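Local coordinates for protein beta-ketoacyl synthase (Pseudomonas aeruginosa, PDB 4CW4) that catalyses the condensation of acetyl-CoA with malonyl-ACP to 3-oxobutanoyl-ACP, the priming step of fatty acid biosynthesis, as a homodimer, at residues A[355-360]-A[445-450]; A[408-413]-A[544-549]; A[468-473]-A[500-505]. All coordinates share one frame; numbering follows the deposited sequence.

Contact 1 of 3, residues A[355-360]-A[445-450]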
loop_
_atom_site.group_PDB
_atom_site.type_symbol
_atom_site.label_atom_id
_atom_site.label_comp_id
_atom_site.label_asym_id
_atom_site.label_seq_id
_atom_site.Cartn_x
_atom_site.Cartn_y
_atom_site.Cartn_z
ATOM N N PHE A 355 -23.822 -5.916 15.384
ATOM C CA PHE A 355 -24.351 -5.829 16.747
ATOM C C PHE A 355 -25.513 -6.766 17.061
ATOM O O PHE A 355 -26.010 -6.747 18.176
ATOM C CB PHE A 355 -24.663 -4.376 17.123
ATOM C CG PHE A 355 -23.442 -3.502 17.065
ATOM C CD1 PHE A 355 -22.428 -3.636 17.998
ATOM C CD2 PHE A 355 -23.283 -2.605 16.039
ATOM C CE1 PHE A 355 -21.276 -2.886 17.895
ATOM C CE2 PHE A 355 -22.147 -1.832 15.941
ATOM C CZ PHE A 355 -21.141 -1.962 16.879
ATOM N N GLY A 356 -25.900 -7.613 16.101
ATOM C CA GLY A 356 -26.886 -8.641 16.339
ATOM C C GLY A 356 -26.248 -9.998 16.498
ATOM O O GLY A 356 -25.034 -10.109 16.472
ATOM N N GLU A 357 -27.067 -11.027 16.690
ATOM C CA GLU A 357 -26.588 -12.388 16.461
ATOM C C GLU A 357 -25.948 -12.401 15.066
ATOM O O GLU A 357 -26.553 -11.958 14.088
ATOM C CB GLU A 357 -27.715 -13.411 16.564
ATOM C CG GLU A 357 -28.399 -13.444 17.925
ATOM C CD GLU A 357 -27.466 -13.861 19.042
ATOM O OE1 GLU A 357 -26.610 -14.738 18.806
ATOM O OE2 GLU A 357 -27.584 -13.298 20.156
ATOM N N ASN A 358 -24.710 -12.867 14.977
ATOM C CA ASN A 358 -23.970 -12.762 13.727
ATOM C C ASN A 358 -22.844 -13.782 13.660
ATOM O O ASN A 358 -22.625 -14.535 14.624
ATOM C CB ASN A 358 -23.500 -11.308 13.457
ATOM C CG ASN A 358 -22.574 -10.757 14.525
ATOM O OD1 ASN A 358 -21.864 -11.502 15.204
ATOM N ND2 ASN A 358 -22.524 -9.422 14.635
ATOM N N CYS A 359 -22.172 -13.852 12.511
ATOM C CA CYS A 359 -21.234 -14.950 12.281
ATOM C C CYS A 359 -20.172 -14.659 11.225
ATOM O O CYS A 359 -19.683 -15.574 10.559
ATOM C CB CYS A 359 -22.014 -16.207 11.908
ATOM S SG CYS A 359 -23.060 -16.045 10.425
ATOM N N GLY A 360 -19.753 -13.399 11.128
ATOM C CA GLY A 360 -18.657 -13.029 10.241
ATOM C C GLY A 360 -19.065 -11.943 9.268
ATOM O O GLY A 360 -20.259 -11.705 9.031
ATOM N N ALA A 445 -16.778 -11.189 17.786
ATOM C CA ALA A 445 -15.718 -10.434 18.445
ATOM C C ALA A 445 -15.952 -8.934 18.334
ATOM O O ALA A 445 -15.763 -8.205 19.312
ATOM C CB ALA A 445 -14.350 -10.780 17.863
ATOM N N ASN A 446 -16.347 -8.460 17.159
ATOM C CA ASN A 446 -16.486 -7.025 16.979
ATOM C C ASN A 446 -17.643 -6.467 17.797
ATOM O O ASN A 446 -17.540 -5.390 18.382
ATOM C CB ASN A 446 -16.680 -6.600 15.524
ATOM C CG ASN A 446 -16.666 -5.085 15.393
ATOM O OD1 ASN A 446 -15.608 -4.468 15.464
ATOM N ND2 ASN A 446 -17.834 -4.480 15.272
ATOM N N ARG A 447 -18.753 -7.179 17.843
ATOM C CA ARG A 447 -19.926 -6.587 18.492
ATOM C C ARG A 447 -19.666 -6.351 19.968
ATOM O O ARG A 447 -20.120 -5.366 20.524
ATOM C CB ARG A 447 -21.178 -7.450 18.258
ATOM C CG ARG A 447 -21.214 -8.745 19.041
ATOM C CD ARG A 447 -22.360 -9.642 18.589
ATOM N NE ARG A 447 -22.564 -10.751 19.522
ATOM C CZ ARG A 447 -22.848 -12.012 19.197
ATOM N NH1 ARG A 447 -22.959 -12.386 17.938
ATOM N NH2 ARG A 447 -23.019 -12.901 20.151
ATOM N N VAL A 448 -18.903 -7.250 20.584
ATOM C CA VAL A 448 -18.527 -7.093 21.989
ATOM C C VAL A 448 -17.399 -6.056 22.151
ATOM O O VAL A 448 -17.543 -5.079 22.900
ATOM C CB VAL A 448 -18.111 -8.449 22.618
ATOM C CG1 VAL A 448 -17.516 -8.252 24.020
ATOM C CG2 VAL A 448 -19.301 -9.380 22.673
ATOM N N THR A 449 -16.282 -6.270 21.454
ATOM C CA THR A 449 -15.133 -5.393 21.663
ATOM C C THR A 449 -15.384 -3.941 21.249
ATOM O O THR A 449 -14.952 -3.024 21.940
ATOM C CB THR A 449 -13.857 -5.903 20.966
ATOM O OG1 THR A 449 -14.064 -6.030 19.550
ATOM C CG2 THR A 449 -13.469 -7.208 21.531
ATOM N N GLU A 450 -16.089 -3.722 20.142
ATOM C CA GLU A 450 -16.364 -2.362 19.706
ATOM C C GLU A 450 -17.375 -1.684 20.604
ATOM O O GLU A 450 -17.208 -0.521 20.949
ATOM C CB GLU A 450 -16.814 -2.281 18.246
ATOM C CG GLU A 450 -16.855 -0.828 17.778
ATOM C CD GLU A 450 -17.268 -0.591 16.332
ATOM O OE1 GLU A 450 -17.882 -1.474 15.697
ATOM O OE2 GLU A 450 -17.039 0.535 15.839
HETATM O O HOH W 1 -24.646 -15.361 20.435
HETATM O O HOH W 2 -24.357 -14.780 17.292
#

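Contact 2 of 3, residues A[408-413]-A[544-549]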
loop_
_atom_site.group_PDB
_atom_site.type_symbol
_atom_site.label_atom_id
_atom_site.label_comp_id
_atom_site.label_asym_id
_atom_site.label_seq_id
_atom_site.Cartn_x
_atom_site.Cartn_y
_atom_site.Cartn_z
ATOM N N PRO A 408 -6.086 -3.297 21.547
ATOM C CA PRO A 408 -6.483 -2.116 22.315
ATOM C C PRO A 408 -6.331 -0.763 21.633
ATOM O O PRO A 408 -6.777 0.210 22.227
ATOM C CB PRO A 408 -5.580 -2.166 23.542
ATOM C CG PRO A 408 -4.556 -3.144 23.279
ATOM C CD PRO A 408 -5.002 -4.047 22.194
ATOM N N GLY A 409 -5.740 -0.694 20.446
ATOM C CA GLY A 409 -5.481 0.583 19.811
ATOM C C GLY A 409 -6.735 1.405 19.572
ATOM O O GLY A 409 -6.700 2.637 19.585
ATOM N N ASN A 410 -7.852 0.737 19.314
ATOM C CA ASN A 410 -9.080 1.459 19.008
ATOM C C ASN A 410 -9.621 2.224 20.234
ATOM O O ASN A 410 -10.343 3.197 20.070
ATOM C CB ASN A 410 -10.109 0.489 18.417
ATOM C CG ASN A 410 -11.270 1.166 17.709
ATOM O OD1 ASN A 410 -12.370 0.637 17.748
ATOM N ND2 ASN A 410 -11.033 2.249 17.011
ATOM N N TYR A 411 -9.219 1.845 21.450
ATOM C CA TYR A 411 -9.552 2.660 22.622
ATOM C C TYR A 411 -8.970 4.055 22.462
ATOM O O TYR A 411 -9.610 5.059 22.738
ATOM C CB TYR A 411 -9.035 2.030 23.919
ATOM C CG TYR A 411 -9.876 0.888 24.442
ATOM C CD1 TYR A 411 -9.639 -0.417 24.020
ATOM C CD2 TYR A 411 -10.901 1.107 25.361
ATOM C CE1 TYR A 411 -10.401 -1.470 24.488
ATOM C CE2 TYR A 411 -11.670 0.054 25.837
ATOM C CZ TYR A 411 -11.413 -1.234 25.385
ATOM O OH TYR A 411 -12.146 -2.309 25.831
ATOM N N LEU A 412 -7.715 4.085 22.039
ATOM C CA LEU A 412 -6.963 5.319 21.892
ATOM C C LEU A 412 -7.515 6.186 20.757
ATOM O O LEU A 412 -7.664 7.396 20.927
ATOM C CB LEU A 412 -5.489 5.019 21.656
ATOM C CG LEU A 412 -4.664 4.628 22.890
ATOM C CD1 LEU A 412 -5.211 3.425 23.625
ATOM C CD2 LEU A 412 -3.227 4.379 22.484
ATOM N N THR A 413 -7.826 5.577 19.611
ATOM C CA THR A 413 -8.314 6.370 18.486
ATOM C C THR A 413 -9.673 6.997 18.799
ATOM O O THR A 413 -9.898 8.165 18.502
ATOM C CB THR A 413 -8.368 5.585 17.148
ATOM O OG1 THR A 413 -9.394 4.584 17.164
ATOM C CG2 THR A 413 -7.038 4.900 16.853
ATOM N N ASN A 544 -6.076 0.568 13.560
ATOM C CA ASN A 544 -7.276 1.204 14.104
ATOM C C ASN A 544 -7.266 2.665 13.721
ATOM O O ASN A 544 -6.215 3.301 13.728
ATOM C CB ASN A 544 -7.317 1.127 15.638
ATOM C CG ASN A 544 -7.133 -0.283 16.165
ATOM O OD1 ASN A 544 -8.085 -1.065 16.251
ATOM N ND2 ASN A 544 -5.903 -0.619 16.526
ATOM N N ALA A 545 -8.438 3.215 13.427
ATOM C CA ALA A 545 -8.538 4.640 13.135
ATOM C C ALA A 545 -9.901 5.161 13.484
ATOM O O ALA A 545 -10.888 4.433 13.380
ATOM C CB ALA A 545 -8.223 4.932 11.663
ATOM N N SER A 546 -9.940 6.432 13.896
ATOM C CA SER A 546 -11.200 7.131 14.091
ATOM C C SER A 546 -11.097 8.529 13.509
ATOM O O SER A 546 -10.090 9.219 13.702
ATOM C CB SER A 546 -11.571 7.220 15.574
ATOM O OG SER A 546 -11.587 5.945 16.174
ATOM N N GLY A 547 -12.119 8.925 12.757
ATOM C CA GLY A 547 -12.165 10.241 12.145
ATOM C C GLY A 547 -13.272 11.122 12.686
ATOM O O GLY A 547 -14.324 10.620 13.108
ATOM N N VAL A 548 -13.052 12.433 12.628
ATOM C CA VAL A 548 -14.026 13.424 13.081
ATOM C C VAL A 548 -14.540 14.218 11.885
ATOM O O VAL A 548 -13.766 14.846 11.158
ATOM C CB VAL A 548 -13.391 14.391 14.107
ATOM C CG1 VAL A 548 -14.429 15.387 14.610
ATOM C CG2 VAL A 548 -12.802 13.618 15.268
ATOM N N VAL A 549 -15.855 14.196 11.699
ATOM C CA VAL A 549 -16.503 14.916 10.611
ATOM C C VAL A 549 -17.521 15.883 11.203
ATOM O O VAL A 549 -18.339 15.497 12.034
ATOM C CB VAL A 549 -17.243 13.947 9.643
ATOM C CG1 VAL A 549 -17.665 14.682 8.371
ATOM C CG2 VAL A 549 -16.402 12.723 9.327
#

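Contact 3 of 3, residues A[468-473]-A[500-505]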
loop_
_atom_site.group_PDB
_atom_site.type_symbol
_atom_site.label_atom_id
_atom_site.label_comp_id
_atom_site.label_asym_id
_atom_site.label_seq_id
_atom_site.Cartn_x
_atom_site.Cartn_y
_atom_site.Cartn_z
ATOM N N VAL A 468 -25.685 5.125 17.353
ATOM C CA VAL A 468 -24.779 4.280 16.586
ATOM C C VAL A 468 -25.467 3.760 15.323
ATOM O O VAL A 468 -26.607 3.293 15.365
ATOM C CB VAL A 468 -24.297 3.071 17.441
ATOM C CG1 VAL A 468 -23.447 2.102 16.624
ATOM C CG2 VAL A 468 -23.542 3.534 18.671
ATOM N N THR A 469 -24.760 3.826 14.201
ATOM C CA THR A 469 -25.226 3.272 12.942
ATOM C C THR A 469 -24.099 2.419 12.343
ATOM O O THR A 469 -22.945 2.556 12.739
ATOM C CB THR A 469 -25.698 4.397 11.997
ATOM O OG1 THR A 469 -26.323 3.842 10.823
ATOM C CG2 THR A 469 -24.559 5.326 11.599
ATOM N N ALA A 470 -24.451 1.511 11.430
ATOM C CA ALA A 470 -23.499 0.533 10.894
ATOM C C ALA A 470 -23.737 0.276 9.405
ATOM O O ALA A 470 -24.596 -0.498 9.019
ATOM C CB ALA A 470 -23.578 -0.761 11.690
ATOM N N VAL A 471 -22.973 0.976 8.574
ATOM C CA VAL A 471 -23.223 0.976 7.141
ATOM C C VAL A 471 -23.025 -0.420 6.529
ATOM O O VAL A 471 -23.629 -0.734 5.505
ATOM C CB VAL A 471 -22.331 2.011 6.420
ATOM C CG1 VAL A 471 -20.890 1.491 6.300
ATOM C CG2 VAL A 471 -22.915 2.386 5.061
ATOM N N LYS A 472 -22.201 -1.261 7.159
ATOM C CA LYS A 472 -21.919 -2.593 6.600
ATOM C C LYS A 472 -23.149 -3.494 6.608
ATOM O O LYS A 472 -23.196 -4.498 5.894
ATOM C CB LYS A 472 -20.760 -3.278 7.331
ATOM C CG LYS A 472 -19.405 -2.576 7.146
ATOM C CD LYS A 472 -18.296 -3.251 7.946
ATOM C CE LYS A 472 -16.954 -2.527 7.818
ATOM N NZ LYS A 472 -17.022 -1.122 8.303
ATOM N N ALA A 473 -24.163 -3.147 7.395
ATOM C CA ALA A 473 -25.418 -3.893 7.339
ATOM C C ALA A 473 -26.019 -3.833 5.935
ATOM O O ALA A 473 -26.648 -4.796 5.460
ATOM C CB ALA A 473 -26.406 -3.323 8.346
ATOM N N PRO A 500 -29.471 5.989 9.783
ATOM C CA PRO A 500 -29.964 4.700 9.278
ATOM C C PRO A 500 -29.960 3.626 10.359
ATOM O O PRO A 500 -29.014 3.531 11.132
ATOM C CB PRO A 500 -28.985 4.351 8.157
ATOM C CG PRO A 500 -28.342 5.635 7.802
ATOM C CD PRO A 500 -28.267 6.415 9.070
ATOM N N GLY A 501 -31.036 2.854 10.434
ATOM C CA GLY A 501 -31.092 1.740 11.361
ATOM C C GLY A 501 -30.236 0.572 10.899
ATOM O O GLY A 501 -29.792 0.518 9.760
ATOM N N ILE A 502 -30.023 -0.380 11.797
ATOM C CA ILE A 502 -29.393 -1.660 11.444
ATOM C C ILE A 502 -30.559 -2.609 11.162
ATOM O O ILE A 502 -31.026 -3.342 12.041
ATOM C CB ILE A 502 -28.477 -2.192 12.560
ATOM C CG1 ILE A 502 -27.502 -1.093 13.016
ATOM C CG2 ILE A 502 -27.742 -3.433 12.054
ATOM C CD1 ILE A 502 -26.551 -1.516 14.115
ATOM N N LYS A 503 -31.067 -2.568 9.937
ATOM C CA LYS A 503 -32.368 -3.191 9.655
ATOM C C LYS A 503 -32.302 -4.699 9.538
ATOM O O LYS A 503 -33.331 -5.368 9.562
ATOM C CB LYS A 503 -32.987 -2.583 8.396
ATOM C CG LYS A 503 -33.299 -1.133 8.573
ATOM C CD LYS A 503 -33.929 -0.517 7.341
ATOM C CE LYS A 503 -34.095 0.941 7.583
ATOM N NZ LYS A 503 -33.718 1.718 6.401
ATOM N N THR A 504 -31.093 -5.234 9.410
ATOM C CA THR A 504 -30.906 -6.661 9.258
ATOM C C THR A 504 -30.995 -7.445 10.566
ATOM O O THR A 504 -31.089 -8.672 10.537
ATOM C CB THR A 504 -29.546 -6.942 8.651
ATOM O OG1 THR A 504 -28.554 -6.291 9.457
ATOM C CG2 THR A 504 -29.462 -6.424 7.226
ATOM N N ILE A 505 -30.961 -6.757 11.709
ATOM C CA ILE A 505 -31.020 -7.438 13.009
ATOM C C ILE A 505 -32.397 -7.314 13.635
ATOM O O ILE A 505 -33.132 -6.354 13.376
ATOM C CB ILE A 505 -29.903 -6.961 13.993
ATOM C CG1 ILE A 505 -30.170 -5.555 14.523
ATOM C CG2 ILE A 505 -28.537 -7.047 13.299
ATOM C CD1 ILE A 505 -29.185 -5.130 15.605
HETATM O O HOH W 3 -26.880 0.721 9.817
#

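Contact 1 of 3, residues A[355-360]-A[445-450]
In the thiolase-like fold of this ketosynthase, F355 and R447 join the loop ahead of strand 366-374 to helix 444-461, the helix that follows the predicted active-site histidine H439. The two residues lie close in the backbone, CA to CA 4.8 Å, and R447 touches F355, G356, E357 and N358. With CG anti to its own carbonyl carbon (chi1 -60°), F355 swings its ring back to the helix although its CB starts off away from it. The carbonyl oxygen of R447 sits at the edge of that ring, 3.8 Å from CE1 of F355, while R447 CB packs against CD1. At the far end of the ring CZ of F355 comes to 3.5 Å from OE1 of E450; this extended side chain crosses the phenylalanine nearly at right angles. N446 ND2, one turn back, donates to the same OE1 over 3.0 Å. Backbone N-H groups of H439 and G440, together with N536, also hold the E450 carboxylate, so this group next to F355 CZ is fixed by several bonds beside the active site.

From CG to NE the R447 chain is extended and carries the guanidinium past G356 to N358, edge first. NH1 donates to OD1 of N358 at 3.1 Å, a bent bond (141°) that arrives from above the amide's carbonyl plane, 62° out of it. The N358 amide is steadied by its ND2, which binds the backbone oxygen of R353; NE of R447 makes a salt bridge to D511. E357 meets the arginine through water: one water links its OE1 to R447 NH2, and a second accepts from both R447 NH1 (2.8 Å) and the backbone N of N358 while donating to E357 OE1.

Contact 2 of 3, residues A[408-413]-A[544-549]
Helix 409-413 runs almost parallel to strand 544-549, the short axes 16° apart and 7.2 Å at closest approach, with N410 facing N544 and T413 facing S546. This is the first turn of a helix laid on a core strand of the ketosynthase's thiolase-like fold. Around N544 the packing is close: its CB and CG lie against the backbone N of N410, and its OD1 comes to 3.3 Å from CB of N410. The planes of the two amides are nearly parallel, 14° apart, as the side chains cross obliquely. N544 ND2 reaches along the turn to 3.5 Å from CA of G409. The same ND2 donates to D397, whose carboxylate also takes the N-H of G409, tying strand and helix start to one acid.

One turn further on, the polar pair T413 and S546 closes the contact. The threonine hydroxyl lies between its backbone N and carbonyl carbon (chi1 70°), leaving CG2 to pack on the strand, 3.6 Å from the carbonyl O of N544. N410 points its amide into the same spot and also binds N536; S546 OG is likewise bonded to the N536 side chain. Outward, P408, Y411 and L412 pack on residues of the second subunit. In this buried network the donors follow one another: N410 ND2 gives a bent bond to T413 OG1 over 2.9 Å, and T413 OG1 in turn donates to OG of S546 at 2.8 Å.

Contact 3 of 3, residues A[468-473]-A[500-505]
T469 turns its hydroxyl opposite the backbone N (chi1 -172°), which lays OG1 against P500, while I502 places CG1 anti to the carbonyl carbon (chi1 -50°) and so sends its two branches to two alanines. OG1 of T469 donates to the carbonyl O of P500 over 2.7 Å, tilted 26° from the carbonyl plane, and sits over the face of the proline ring, 3.7 Å from CD of P500. Next to this bond a water joins the backbones: it accepts from the N of A470 and donates to the O of G501 at 2.9 Å. CD1 of I502 meets CB of A470 at 3.9 Å, and its CG2 meets CB of A473 at the same distance, while P354 touches both alanines. T504, in the type I turn from I502 to I505, sets CG2 at 3.7 Å from the O of A473; its hydroxyl binds the backbone of S352. The contact joins core strand 466-469 of the thiolase-like fold, and the helical turn leading to the predicted active-site H477, to the loop after helix 482-496. Direct and water-mediated bonds thus tie the backbones, while the alanine CB atoms let both I502 branches approach closely.

Contacts 1 and 3 share one packed region, their centres 13 Å apart: F355 CD2 lies 3.9 Å from I502 CD1, and G356 CA lies 3.8 Å from I505 CG2, so F355 packs on residues of both contacts. Contact 2 stands farther off, its centre 18 Å from that of contact 1 and 20 Å from that of contact 3, touching neither. H439, the predicted active-site histidine, is near a side chain of each contact: those of E450, N410 and A470 approach its side chain to about 3, 6 and 8 Å. N536 bridges the first two contacts, binding E450 in contact 1 and both N410 and S546 in contact 2, consistent with a second shell around the active site.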